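Local coordinates for protein putative oxidoreductase molybdopterin-binding subunit (Sulfolobus tokodaii, PDB 4ZOH) that probably serves as the molybdopterin-binding subunit of an oxidoreductase of the aldehyde oxidase and xanthine dehydrogenase family, carrying a pterin cytosine dinucleotide, at residues Y22-E27 / P238-P243; V37-P42 / V100-L105; L260-A265 / E344-I349; G383-L388 / T566-H571; G490-L495 / P662-S667. One frame throughout, in Å; residues are numbered along the deposited sequence.

Interaction 1. Residues Y22-E27 / P238-P243; sequences YVDDIE and PLKWVP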
# COMPACT_ATOMS: atom_id res chain seq x y z
N TYR A 22 -10.02 -4.53 2.84
CA TYR A 22 -10.67 -5.17 1.70
C TYR A 22 -10.07 -4.45 0.44
O TYR A 22 -9.39 -3.41 0.57
CB TYR A 22 -12.19 -4.96 1.75
CG TYR A 22 -12.79 -5.60 2.95
CD1 TYR A 22 -13.42 -6.84 2.87
CD2 TYR A 22 -12.77 -4.92 4.21
CE1 TYR A 22 -14.02 -7.42 4.04
CE2 TYR A 22 -13.34 -5.47 5.39
CZ TYR A 22 -13.96 -6.71 5.34
OH TYR A 22 -14.54 -7.25 6.53
N VAL A 23 -10.35 -5.00 -0.74
CA VAL A 23 -9.65 -4.52 -1.96
C VAL A 23 -9.74 -3.01 -2.17
O VAL A 23 -8.75 -2.40 -2.57
CB VAL A 23 -10.02 -5.34 -3.25
CG1 VAL A 23 -11.42 -5.06 -3.74
CG2 VAL A 23 -8.93 -5.11 -4.37
N ASP A 24 -10.91 -2.40 -1.88
CA ASP A 24 -11.03 -0.96 -2.13
C ASP A 24 -10.39 -0.08 -1.05
O ASP A 24 -10.26 1.16 -1.24
CB ASP A 24 -12.49 -0.54 -2.39
CG ASP A 24 -12.58 0.78 -3.14
OD1 ASP A 24 -11.63 1.03 -3.92
OD2 ASP A 24 -13.60 1.53 -2.99
N ASP A 25 -9.91 -0.73 0.03
CA ASP A 25 -9.16 -0.03 1.06
C ASP A 25 -7.68 0.08 0.69
O ASP A 25 -6.89 0.60 1.51
CB ASP A 25 -9.24 -0.78 2.40
CG ASP A 25 -10.69 -1.05 2.84
OD1 ASP A 25 -11.62 -0.30 2.48
OD2 ASP A 25 -10.85 -2.07 3.49
N ILE A 26 -7.30 -0.49 -0.46
CA ILE A 26 -5.91 -0.50 -0.89
C ILE A 26 -5.66 0.53 -1.97
O ILE A 26 -6.47 0.68 -2.86
CB ILE A 26 -5.41 -1.88 -1.36
CG1 ILE A 26 -5.78 -2.93 -0.29
CG2 ILE A 26 -3.90 -1.82 -1.55
CD1 ILE A 26 -5.68 -4.35 -0.78
N GLU A 27 -4.54 1.22 -1.87
CA GLU A 27 -4.15 2.27 -2.81
C GLU A 27 -2.67 2.09 -3.17
O GLU A 27 -1.87 1.72 -2.33
CB GLU A 27 -4.30 3.70 -2.22
CG GLU A 27 -5.72 4.18 -2.00
CD GLU A 27 -6.61 4.04 -3.21
OE1 GLU A 27 -6.10 4.08 -4.35
OE2 GLU A 27 -7.84 3.86 -3.03
N PRO A 238 -0.98 1.65 -11.55
CA PRO A 238 -1.96 0.82 -10.89
C PRO A 238 -3.41 1.23 -11.29
O PRO A 238 -3.69 2.39 -11.55
CB PRO A 238 -1.73 1.10 -9.42
CG PRO A 238 -0.38 1.80 -9.34
CD PRO A 238 -0.31 2.58 -10.61
N LEU A 239 -4.29 0.23 -11.39
CA LEU A 239 -5.61 0.40 -11.95
C LEU A 239 -6.54 -0.31 -10.95
O LEU A 239 -6.38 -1.52 -10.70
CB LEU A 239 -5.67 -0.38 -13.29
CG LEU A 239 -4.72 0.01 -14.47
CD1 LEU A 239 -5.20 -0.77 -15.72
CD2 LEU A 239 -4.65 1.51 -14.77
N LYS A 240 -7.47 0.48 -10.40
CA LYS A 240 -8.48 0.03 -9.45
C LYS A 240 -9.81 -0.12 -10.17
O LYS A 240 -10.29 0.81 -10.84
CB LYS A 240 -8.65 1.10 -8.32
CG LYS A 240 -9.80 0.86 -7.34
CD LYS A 240 -9.43 -0.26 -6.32
CE LYS A 240 -8.36 0.13 -5.28
NZ LYS A 240 -8.95 1.23 -4.40
N TRP A 241 -10.41 -1.29 -10.03
CA TRP A 241 -11.73 -1.47 -10.57
C TRP A 241 -12.71 -1.81 -9.40
O TRP A 241 -12.47 -2.82 -8.67
CB TRP A 241 -11.70 -2.66 -11.53
CG TRP A 241 -13.14 -3.12 -11.85
CD1 TRP A 241 -14.12 -2.39 -12.42
CD2 TRP A 241 -13.74 -4.40 -11.53
NE1 TRP A 241 -15.29 -3.16 -12.55
CE2 TRP A 241 -15.06 -4.39 -12.02
CE3 TRP A 241 -13.26 -5.57 -10.92
CZ2 TRP A 241 -15.94 -5.51 -11.88
CZ3 TRP A 241 -14.12 -6.70 -10.85
CH2 TRP A 241 -15.45 -6.64 -11.30
N VAL A 242 -13.78 -1.03 -9.25
CA VAL A 242 -14.86 -1.41 -8.31
C VAL A 242 -16.21 -1.13 -8.98
O VAL A 242 -16.53 -0.01 -9.21
CB VAL A 242 -14.79 -0.69 -6.95
CG1 VAL A 242 -15.91 -1.17 -6.01
CG2 VAL A 242 -13.42 -0.88 -6.31
N PRO A 243 -16.98 -2.17 -9.29
CA PRO A 243 -18.33 -1.98 -9.88
C PRO A 243 -19.30 -1.32 -8.90
O PRO A 243 -19.14 -1.45 -7.65
CB PRO A 243 -18.78 -3.42 -10.20
CG PRO A 243 -18.06 -4.21 -9.13
CD PRO A 243 -16.73 -3.58 -8.95
O HOH W 1 -8.11 3.41 -5.91
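Lys240 NZ forms a short salt bridge with Asp24 OD1 at 2.7 Å, meeting the carboxylate oxygen nearly head-on, in line with its C-O bond. A second, weaker salt bridge runs from Lys240 NZ to Glu27 OE2 at 3.2 Å, giving one network. The same ammonium gives weak hydrogen bonds to two backbone carbonyls, to Ile26 O at 3.0 Å and to Asp24 O at 3.4 Å. A water accepts from Lys240 NZ at 2.8 Å and donates to Glu27 OE1 at 2.6 Å, tying the amine to the second carboxylate oxygen. The lysine chain leaves strand 239-241 with CG anti to the backbone N (chi1 173°), then bends at each of its next three torsions, which curls NZ into this ring of oxygens. Beside it, Val242 CG2 rests against the Asp24 carboxylate, 3.5 Å from OD1. Further out, Arg88 takes the other Asp24 oxygen, OD2, in a salt bridge, and Phe33 of strand 32-38 packs on both Lys240 and Val242. A largely buried positive charge thus pins the 3-10 turn 23-25 of the hammerhead region to a strand of the cofactor-binding region, and the surrounding oxygens probably favour a charged amine.

Interaction 2. Residues V37-P42 / V100-L105; sequences VRSKYP and VEYEEL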
# COMPACT_ATOMS: atom_id res chain seq x y z
N VAL A 37 -18.16 -0.09 -19.60
CA VAL A 37 -19.41 0.15 -20.35
C VAL A 37 -19.99 -1.23 -20.59
O VAL A 37 -19.26 -2.17 -20.93
CB VAL A 37 -19.17 0.87 -21.72
CG1 VAL A 37 -20.50 1.19 -22.45
CG2 VAL A 37 -18.36 2.17 -21.52
N ARG A 38 -21.29 -1.37 -20.34
CA ARG A 38 -21.98 -2.70 -20.47
C ARG A 38 -23.12 -2.69 -21.50
O ARG A 38 -23.71 -1.61 -21.76
CB ARG A 38 -22.56 -3.12 -19.10
CG ARG A 38 -21.43 -3.49 -18.13
CD ARG A 38 -21.97 -3.54 -16.69
NE ARG A 38 -20.88 -3.61 -15.73
CZ ARG A 38 -20.13 -4.65 -15.47
NH1 ARG A 38 -20.32 -5.82 -16.04
NH2 ARG A 38 -19.17 -4.52 -14.54
N SER A 39 -23.39 -3.86 -22.11
CA SER A 39 -24.45 -3.95 -23.13
C SER A 39 -25.78 -3.53 -22.53
O SER A 39 -26.17 -3.99 -21.41
CB SER A 39 -24.57 -5.34 -23.71
OG SER A 39 -25.51 -5.30 -24.77
N LYS A 40 -26.47 -2.63 -23.23
CA LYS A 40 -27.86 -2.38 -22.86
C LYS A 40 -28.82 -3.32 -23.60
O LYS A 40 -30.01 -3.28 -23.37
CB LYS A 40 -28.25 -0.93 -23.02
CG LYS A 40 -28.28 -0.53 -24.48
CD LYS A 40 -29.32 0.57 -24.71
CE LYS A 40 -28.69 1.87 -25.16
NZ LYS A 40 -29.63 3.03 -24.94
N TYR A 41 -28.31 -4.23 -24.42
CA TYR A 41 -29.17 -5.19 -25.15
C TYR A 41 -28.80 -6.63 -24.91
O TYR A 41 -27.63 -6.94 -24.64
CB TYR A 41 -29.09 -4.92 -26.67
CG TYR A 41 -29.73 -3.60 -27.07
CD1 TYR A 41 -31.12 -3.41 -26.98
CD2 TYR A 41 -28.95 -2.53 -27.60
CE1 TYR A 41 -31.70 -2.20 -27.36
CE2 TYR A 41 -29.53 -1.32 -27.98
CZ TYR A 41 -30.90 -1.18 -27.88
OH TYR A 41 -31.50 0.00 -28.23
N PRO A 42 -29.81 -7.54 -24.97
CA PRO A 42 -29.55 -8.96 -24.77
C PRO A 42 -28.70 -9.62 -25.84
O PRO A 42 -27.96 -10.61 -25.56
CB PRO A 42 -30.96 -9.59 -24.74
CG PRO A 42 -31.89 -8.52 -25.25
CD PRO A 42 -31.26 -7.21 -24.95
N VAL A 100 -21.29 3.90 -28.81
CA VAL A 100 -21.50 2.47 -29.13
C VAL A 100 -22.51 2.40 -30.23
O VAL A 100 -23.54 3.07 -30.18
CB VAL A 100 -22.02 1.63 -27.91
CG1 VAL A 100 -22.15 0.18 -28.34
CG2 VAL A 100 -21.07 1.80 -26.70
N GLU A 101 -22.21 1.58 -31.21
CA GLU A 101 -23.19 1.39 -32.24
C GLU A 101 -23.69 -0.06 -32.13
O GLU A 101 -22.91 -1.05 -32.24
CB GLU A 101 -22.62 1.80 -33.62
CG GLU A 101 -23.22 1.02 -34.82
CD GLU A 101 -22.35 1.02 -36.11
OE1 GLU A 101 -22.11 -0.08 -36.68
OE2 GLU A 101 -21.91 2.12 -36.54
N TYR A 102 -25.00 -0.16 -31.90
CA TYR A 102 -25.69 -1.46 -31.76
C TYR A 102 -26.51 -1.88 -32.99
O TYR A 102 -27.24 -1.10 -33.53
CB TYR A 102 -26.66 -1.38 -30.58
CG TYR A 102 -26.10 -1.20 -29.15
CD1 TYR A 102 -25.65 -2.30 -28.41
CD2 TYR A 102 -26.17 0.04 -28.50
CE1 TYR A 102 -25.24 -2.15 -27.06
CE2 TYR A 102 -25.75 0.20 -27.18
CZ TYR A 102 -25.29 -0.92 -26.47
OH TYR A 102 -24.92 -0.78 -25.16
N GLU A 103 -26.39 -3.13 -33.38
CA GLU A 103 -27.35 -3.78 -34.27
C GLU A 103 -28.10 -4.88 -33.52
O GLU A 103 -27.53 -5.95 -33.29
CB GLU A 103 -26.63 -4.37 -35.50
CG GLU A 103 -26.07 -3.26 -36.37
CD GLU A 103 -25.02 -3.74 -37.37
OE1 GLU A 103 -24.87 -4.98 -37.66
OE2 GLU A 103 -24.38 -2.81 -37.89
N GLU A 104 -29.33 -4.59 -33.11
CA GLU A 104 -30.10 -5.50 -32.27
C GLU A 104 -30.36 -6.75 -33.04
O GLU A 104 -30.81 -6.67 -34.16
CB GLU A 104 -31.41 -4.89 -31.89
CG GLU A 104 -31.35 -4.00 -30.68
CD GLU A 104 -32.62 -3.22 -30.61
OE1 GLU A 104 -33.52 -3.55 -29.78
OE2 GLU A 104 -32.75 -2.31 -31.46
N LEU A 105 -29.97 -7.89 -32.45
CA LEU A 105 -30.26 -9.21 -32.96
C LEU A 105 -31.35 -9.85 -32.16
O LEU A 105 -31.79 -9.34 -31.10
CB LEU A 105 -29.04 -10.10 -32.95
CG LEU A 105 -27.85 -9.41 -33.59
CD1 LEU A 105 -26.59 -10.20 -33.28
CD2 LEU A 105 -28.09 -9.27 -35.11
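Tyr41 and Tyr102 form a T-shaped pair: the CD2-CE2 edge of Tyr41 points into one face of Tyr102, the centroids 4.8 Å apart and the planes at 84°. Val100 CG1 lies over the centre of the other Tyr102 face. Tyr41 is itself sandwiched, with Lys40 CG near the rim of one face and Glu104 CG over the centre of the opposite one in a CH-pi contact, 3.7 Å from the centroid; the Glu104 carboxylate stacks over the ring, its plane 28° from it. These groups join the end of strand 32-38, and the loop after it, to strand 100-104, an outer strand of the small antiparallel sheet in the a/b hammerhead domain. Of polar bonds, Lys40 N donates to Tyr102 OH at 3.1 Å with an N-H...O angle of 164°. Ser39 OG, trans to its backbone N, donates in plane to a lone pair of Tyr41 O at 2.7 Å, bracing the loop that carries the tyrosine. The aliphatic contact is Val37 CG1 to Val100 CG2, 4.3 Å.

Interaction 3. Residues L260-A265 / E344-I349; sequences LKFEVA and ERIVNI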
# COMPACT_ATOMS: atom_id res chain seq x y z
N LEU A 260 -37.34 -28.94 -13.10
CA LEU A 260 -37.53 -30.41 -13.24
C LEU A 260 -38.95 -30.75 -13.66
O LEU A 260 -39.92 -30.40 -12.94
CB LEU A 260 -37.15 -31.17 -11.97
CG LEU A 260 -37.20 -32.67 -12.12
CD1 LEU A 260 -36.05 -33.16 -12.98
CD2 LEU A 260 -37.10 -33.29 -10.73
N LYS A 261 -39.09 -31.37 -14.86
CA LYS A 261 -40.34 -32.03 -15.33
C LYS A 261 -40.18 -33.42 -14.79
O LYS A 261 -39.21 -34.13 -15.16
CB LYS A 261 -40.42 -32.11 -16.86
CG LYS A 261 -40.01 -30.84 -17.65
CD LYS A 261 -41.17 -29.87 -17.90
CE LYS A 261 -40.87 -28.80 -18.94
NZ LYS A 261 -40.84 -29.38 -20.32
N PHE A 262 -41.05 -33.82 -13.85
CA PHE A 262 -40.81 -35.11 -13.14
C PHE A 262 -42.03 -36.01 -13.24
O PHE A 262 -43.14 -35.55 -13.45
CB PHE A 262 -40.37 -34.92 -11.65
CG PHE A 262 -41.51 -34.60 -10.70
CD1 PHE A 262 -42.32 -35.63 -10.16
CD2 PHE A 262 -41.82 -33.29 -10.39
CE1 PHE A 262 -43.41 -35.33 -9.34
CE2 PHE A 262 -42.87 -32.98 -9.55
CZ PHE A 262 -43.66 -34.01 -9.01
N GLU A 263 -41.83 -37.31 -13.05
CA GLU A 263 -42.94 -38.17 -12.82
C GLU A 263 -42.44 -39.13 -11.78
O GLU A 263 -41.35 -39.67 -11.92
CB GLU A 263 -43.38 -38.89 -14.13
CG GLU A 263 -44.05 -40.26 -13.94
CD GLU A 263 -44.63 -40.86 -15.23
OE1 GLU A 263 -45.79 -41.39 -15.20
OE2 GLU A 263 -43.95 -40.78 -16.29
N VAL A 264 -43.24 -39.35 -10.73
CA VAL A 264 -42.71 -40.23 -9.67
C VAL A 264 -43.61 -41.47 -9.62
O VAL A 264 -44.84 -41.38 -9.75
CB VAL A 264 -42.54 -39.47 -8.28
CG1 VAL A 264 -43.85 -38.87 -7.80
CG2 VAL A 264 -41.93 -40.32 -7.20
N ALA A 265 -42.96 -42.60 -9.39
CA ALA A 265 -43.61 -43.85 -9.23
C ALA A 265 -43.62 -44.29 -7.77
O ALA A 265 -42.58 -44.55 -7.12
CB ALA A 265 -42.95 -44.91 -10.10
N GLU A 344 -37.03 -33.50 -2.18
CA GLU A 344 -37.79 -33.20 -0.95
C GLU A 344 -39.14 -32.59 -1.24
O GLU A 344 -40.12 -32.85 -0.52
CB GLU A 344 -36.97 -32.36 0.03
CG GLU A 344 -35.74 -33.04 0.52
CD GLU A 344 -36.10 -34.30 1.30
OE1 GLU A 344 -36.77 -34.13 2.36
OE2 GLU A 344 -35.75 -35.44 0.83
N ARG A 345 -39.28 -31.86 -2.32
CA ARG A 345 -40.60 -31.46 -2.73
C ARG A 345 -41.46 -32.65 -3.24
O ARG A 345 -42.63 -32.81 -2.85
CB ARG A 345 -40.50 -30.40 -3.79
CG ARG A 345 -39.94 -29.04 -3.28
CD ARG A 345 -40.91 -28.39 -2.30
NE ARG A 345 -42.17 -28.09 -2.95
CZ ARG A 345 -43.35 -28.62 -2.61
NH1 ARG A 345 -43.45 -29.44 -1.55
NH2 ARG A 345 -44.44 -28.26 -3.32
N ILE A 346 -40.87 -33.48 -4.09
CA ILE A 346 -41.54 -34.63 -4.67
C ILE A 346 -42.06 -35.49 -3.49
O ILE A 346 -43.21 -35.80 -3.49
CB ILE A 346 -40.57 -35.42 -5.62
CG1 ILE A 346 -40.47 -34.69 -6.99
CG2 ILE A 346 -41.06 -36.86 -5.85
CD1 ILE A 346 -39.21 -35.09 -7.74
N VAL A 347 -41.19 -35.84 -2.51
CA VAL A 347 -41.53 -36.62 -1.32
C VAL A 347 -42.78 -36.02 -0.60
O VAL A 347 -43.69 -36.78 -0.18
CB VAL A 347 -40.35 -36.69 -0.35
CG1 VAL A 347 -40.81 -37.07 1.06
CG2 VAL A 347 -39.34 -37.73 -0.79
N ASN A 348 -42.86 -34.70 -0.50
CA ASN A 348 -44.02 -34.13 0.16
C ASN A 348 -45.24 -34.15 -0.72
O ASN A 348 -46.39 -34.23 -0.23
CB ASN A 348 -43.77 -32.71 0.68
CG ASN A 348 -43.33 -32.68 2.12
OD1 ASN A 348 -42.54 -33.53 2.62
ND2 ASN A 348 -43.91 -31.72 2.81
N ILE A 349 -45.00 -34.08 -2.03
CA ILE A 349 -46.11 -34.01 -2.96
C ILE A 349 -46.79 -35.37 -2.89
O ILE A 349 -47.99 -35.46 -2.91
CB ILE A 349 -45.67 -33.61 -4.39
CG1 ILE A 349 -45.49 -32.11 -4.47
CG2 ILE A 349 -46.65 -34.14 -5.44
CD1 ILE A 349 -44.49 -31.76 -5.51
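Phe262 takes a chi1 of 79°, which puts CG between the backbone N and the carbonyl carbon and turns one ring face toward helix 336-353. From the helix, Ile346, its CG1 pointing away from its own carbonyl carbon, lays that branch over the ring: CG1 stands 3.6 Å from the Phe262 centroid and 3° off the normal, a CH-pi contact. Ile346 CD1 reaches on to Phe262 CG at 3.8 Å and to Leu260 CD2 at 4.1 Å. The other branch, Ile346 CG2, packs on Val264 CG2 at 3.8 Å. One turn along, Ile349 CD1 approaches Phe262 CZ at 4.2 Å. An alanine at Phe262 is likely to leave the CG1 branch of Ile346 and the end of Ile349 without their aromatic partner, opening a gap between helix and strand. Leu260, Phe262 and Val264, every second residue, point to one side of the strand. The axes of 260-265 and 344-349 cross at -51°, 10.1 Å apart, in an alpha/beta layer where helix 336-353 packs on the five-stranded mixed sheet.

Interaction 4. Residues G383-L388 / T566-H571; sequences GNVKKL and TPYGVH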
# COMPACT_ATOMS: atom_id res chain seq x y z
N GLY A 383 -22.10 -42.58 8.49
CA GLY A 383 -23.22 -42.07 9.28
C GLY A 383 -24.37 -43.04 9.29
O GLY A 383 -24.23 -44.20 8.92
N ASN A 384 -25.54 -42.53 9.67
CA ASN A 384 -26.70 -43.35 9.85
C ASN A 384 -27.88 -42.48 9.75
O ASN A 384 -28.25 -41.85 10.75
CB ASN A 384 -26.69 -44.00 11.26
CG ASN A 384 -27.85 -44.99 11.48
OD1 ASN A 384 -29.02 -44.81 11.04
ND2 ASN A 384 -27.54 -46.03 12.21
N VAL A 385 -28.50 -42.50 8.57
CA VAL A 385 -29.56 -41.59 8.24
C VAL A 385 -30.79 -41.83 9.11
O VAL A 385 -31.31 -40.89 9.70
CB VAL A 385 -29.92 -41.65 6.73
CG1 VAL A 385 -31.00 -40.63 6.37
CG2 VAL A 385 -28.69 -41.41 5.87
N LYS A 386 -31.24 -43.10 9.19
CA LYS A 386 -32.46 -43.49 9.91
C LYS A 386 -32.40 -43.00 11.34
O LYS A 386 -33.34 -42.37 11.82
CB LYS A 386 -32.61 -45.02 9.93
CG LYS A 386 -33.35 -45.58 8.76
CD LYS A 386 -34.80 -45.79 9.09
CE LYS A 386 -35.23 -47.06 8.38
NZ LYS A 386 -36.58 -47.38 8.89
N LYS A 387 -31.27 -43.27 11.96
CA LYS A 387 -31.03 -42.95 13.36
C LYS A 387 -31.05 -41.46 13.62
O LYS A 387 -31.57 -41.01 14.65
CB LYS A 387 -29.68 -43.52 13.76
CG LYS A 387 -29.16 -43.23 15.16
CD LYS A 387 -28.08 -44.26 15.43
CE LYS A 387 -27.78 -44.35 16.92
NZ LYS A 387 -26.47 -43.71 17.26
N LEU A 388 -30.49 -40.69 12.68
CA LEU A 388 -30.56 -39.23 12.75
C LEU A 388 -31.99 -38.78 12.60
O LEU A 388 -32.40 -37.88 13.29
CB LEU A 388 -29.64 -38.55 11.72
CG LEU A 388 -29.41 -37.09 12.07
CD1 LEU A 388 -27.97 -36.67 11.90
CD2 LEU A 388 -30.29 -36.27 11.18
N THR A 566 -19.76 -37.06 2.76
CA THR A 566 -21.19 -36.69 2.65
C THR A 566 -21.88 -36.44 4.02
O THR A 566 -22.14 -37.41 4.74
CB THR A 566 -21.98 -37.78 1.87
OG1 THR A 566 -21.85 -39.04 2.58
CG2 THR A 566 -21.43 -37.93 0.38
N PRO A 567 -22.13 -35.14 4.42
CA PRO A 567 -22.95 -34.93 5.64
C PRO A 567 -24.40 -35.08 5.24
O PRO A 567 -24.71 -35.09 4.05
CB PRO A 567 -22.69 -33.46 5.99
CG PRO A 567 -22.47 -32.81 4.64
CD PRO A 567 -21.62 -33.85 3.90
N TYR A 568 -25.28 -35.12 6.24
CA TYR A 568 -26.72 -35.30 6.03
C TYR A 568 -27.42 -34.72 7.26
O TYR A 568 -26.81 -34.55 8.32
CB TYR A 568 -27.06 -36.82 5.87
CG TYR A 568 -26.58 -37.67 7.06
CD1 TYR A 568 -27.46 -38.01 8.11
CD2 TYR A 568 -25.24 -38.07 7.16
CE1 TYR A 568 -27.00 -38.78 9.19
CE2 TYR A 568 -24.77 -38.80 8.24
CZ TYR A 568 -25.66 -39.14 9.27
OH TYR A 568 -25.20 -39.84 10.35
N GLY A 569 -28.71 -34.42 7.14
CA GLY A 569 -29.45 -34.08 8.32
C GLY A 569 -30.91 -33.89 8.05
O GLY A 569 -31.36 -34.15 6.95
N VAL A 570 -31.64 -33.46 9.08
CA VAL A 570 -33.08 -33.19 8.94
C VAL A 570 -33.35 -31.80 9.56
O VAL A 570 -32.80 -31.49 10.63
CB VAL A 570 -33.94 -34.36 9.55
CG1 VAL A 570 -33.49 -34.70 10.99
CG2 VAL A 570 -35.42 -33.98 9.60
N HIS A 571 -34.18 -30.98 8.90
CA HIS A 571 -34.42 -29.64 9.30
C HIS A 571 -35.91 -29.56 9.33
O HIS A 571 -36.58 -30.32 8.65
CB HIS A 571 -33.83 -28.58 8.30
CG HIS A 571 -32.33 -28.46 8.36
ND1 HIS A 571 -31.65 -27.28 8.10
CD2 HIS A 571 -31.37 -29.38 8.65
CE1 HIS A 571 -30.35 -27.47 8.32
NE2 HIS A 571 -30.14 -28.75 8.59
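Tyr568 on the strand meets the start of helix 385-401, where the chain passes through Gly383 and Asn384; the CA atoms of Val385 and Tyr568 are 7.2 Å apart. The backbone angles of Gly383 by themselves call for glycine, and a CB there would also clash with Tyr568 CE2. Asn384 is the N-cap: its OD1 accepts from Lys387 N at 2.9 Å, the donor lying well above the carbonyl plane. Its own amide, Asn384 N, donates to Tyr568 OH at 2.8 Å, with an angle of 161°. The contact thus fixes a capped helix end onto strand 568-577 of the mixed four-stranded sheet; the side chain of Tyr568 lies about 12 Å from the bound pterin cytosine dinucleotide. Tyr568 OH also makes a weak hydrogen bond with Asp593. Tyr568 CG sits between backbone N and carbonyl carbon (chi1 56°), carrying the ring out to the start of the helix. Leu388 spreads its two methyls along the strand: CD1 touches Tyr568 CE1 at 3.6 Å, and CD2 lies 3.6 Å from Val570 CG1 and 3.7 Å from Gly569 CA. A phenylalanine in place of Tyr568 would probably leave the amide of Asn384 without its acceptor.

Interaction 5. Residues G490-L495 / P662-S667; sequences GGSAVL and PHPTGS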
# COMPACT_ATOMS: atom_id res chain seq x y z
N GLY A 490 -8.29 -28.41 3.77
CA GLY A 490 -7.28 -27.47 4.21
C GLY A 490 -6.85 -27.82 5.64
O GLY A 490 -5.68 -27.69 6.00
N GLY A 491 -7.79 -28.27 6.48
CA GLY A 491 -7.38 -28.61 7.89
C GLY A 491 -6.51 -29.87 7.93
O GLY A 491 -5.56 -29.99 8.74
N SER A 492 -6.80 -30.81 7.03
CA SER A 492 -5.93 -32.00 6.99
C SER A 492 -4.53 -31.62 6.56
O SER A 492 -3.53 -32.12 7.17
CB SER A 492 -6.54 -33.06 6.08
OG SER A 492 -7.75 -33.53 6.65
N ALA A 493 -4.42 -30.69 5.58
CA ALA A 493 -3.05 -30.20 5.25
C ALA A 493 -2.37 -29.54 6.49
O ALA A 493 -1.16 -29.72 6.77
CB ALA A 493 -3.08 -29.28 4.00
N VAL A 494 -3.17 -28.78 7.26
CA VAL A 494 -2.66 -28.12 8.50
C VAL A 494 -2.15 -29.20 9.52
O VAL A 494 -1.08 -29.08 10.13
CB VAL A 494 -3.75 -27.15 9.08
CG1 VAL A 494 -3.50 -26.78 10.56
CG2 VAL A 494 -3.89 -25.87 8.21
N LEU A 495 -2.91 -30.28 9.65
CA LEU A 495 -2.59 -31.36 10.57
C LEU A 495 -1.26 -32.04 10.16
O LEU A 495 -0.34 -32.19 10.99
CB LEU A 495 -3.80 -32.31 10.54
CG LEU A 495 -4.32 -33.14 11.67
CD1 LEU A 495 -4.09 -32.55 13.04
CD2 LEU A 495 -5.81 -33.33 11.41
N PRO A 662 -13.31 -39.84 5.97
CA PRO A 662 -12.01 -40.59 6.11
C PRO A 662 -10.77 -39.68 6.33
O PRO A 662 -9.67 -40.19 6.51
CB PRO A 662 -11.88 -41.37 4.79
CG PRO A 662 -12.88 -40.73 3.84
CD PRO A 662 -13.92 -39.99 4.63
N HIS A 663 -10.95 -38.36 6.32
CA HIS A 663 -9.79 -37.45 6.38
C HIS A 663 -9.23 -37.34 7.81
O HIS A 663 -9.96 -37.57 8.79
CB HIS A 663 -10.22 -36.06 5.85
CG HIS A 663 -10.80 -36.12 4.46
ND1 HIS A 663 -10.03 -36.42 3.34
CD2 HIS A 663 -12.07 -35.98 4.01
CE1 HIS A 663 -10.80 -36.39 2.26
NE2 HIS A 663 -12.05 -36.15 2.65
N PRO A 664 -7.96 -36.95 7.94
CA PRO A 664 -7.34 -36.86 9.26
C PRO A 664 -8.09 -35.94 10.25
O PRO A 664 -7.90 -36.07 11.44
CB PRO A 664 -5.92 -36.30 8.99
CG PRO A 664 -5.64 -36.66 7.57
CD PRO A 664 -6.98 -36.78 6.85
N THR A 665 -8.93 -35.04 9.77
CA THR A 665 -9.69 -34.21 10.70
C THR A 665 -10.95 -34.95 11.17
O THR A 665 -11.52 -34.56 12.18
CB THR A 665 -10.11 -32.86 10.08
OG1 THR A 665 -10.94 -33.12 8.94
CG2 THR A 665 -8.87 -32.07 9.66
N GLY A 666 -11.40 -35.98 10.41
CA GLY A 666 -12.74 -36.61 10.62
C GLY A 666 -13.96 -35.78 10.24
O GLY A 666 -15.13 -36.25 10.31
N SER A 667 -13.73 -34.54 9.80
CA SER A 667 -14.80 -33.57 9.54
C SER A 667 -15.38 -33.64 8.11
O SER A 667 -14.69 -34.03 7.18
CB SER A 667 -14.22 -32.15 9.75
OG SER A 667 -13.29 -31.81 8.70
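Ser492 points from helix 486-512 into the bend of 662-667, its OG ringed by carbon atoms: Pro664 CD at 3.3 Å, Thr665 CG2 at 3.5 Å and His663 CB at 3.6 Å. With OG trans to the carbonyl carbon (chi1 -66°), the hydroxyl can turn back along its own helix, where it is hydrogen-bonded to Thr488 O. One turn on, Leu495 sends CD2 to the other end of Pro664, 3.8 Å from CB and 3.4 Å from its carbonyl O. Thr665 enters between these two with its methyl: CG2 is 3.7 Å from Leu495 CD2 and the same distance from Gly491 C. A side chain at Gly491 would be tight against that methyl. While CG2 packs on the helix, Thr665 OG1 shares a 2.7 Å hydrogen bond with Ser667 OG, either being a possible donor. A type I turn from His663 to Gly666 shapes the loop, which goes on to Ser667, a residue that touches the pterin cytosine dinucleotide and belongs to its pocket.

Interactions 3 and 4 are buried helix-on-strand contacts of the cofactor-binding regions, their nearest atoms about 7 Å apart; the first is purely apolar, whereas the second adds a tyrosine hydroxyl at a helix cap. Interaction 5, also buried, sets a loop on a helix and alone includes a residue of the dinucleotide pocket; its segments alternate along the chain with those of interaction 4. Interactions 1 and 2 share one sheet, through neighbouring strands 239-241 and 32-38, and touch where Trp241 packs on Arg38. Charge dominates interaction 1, which is partly buried, while interaction 2 lies at the surface and relies on aromatic rings. Both lie across the chain's centre from interaction 4.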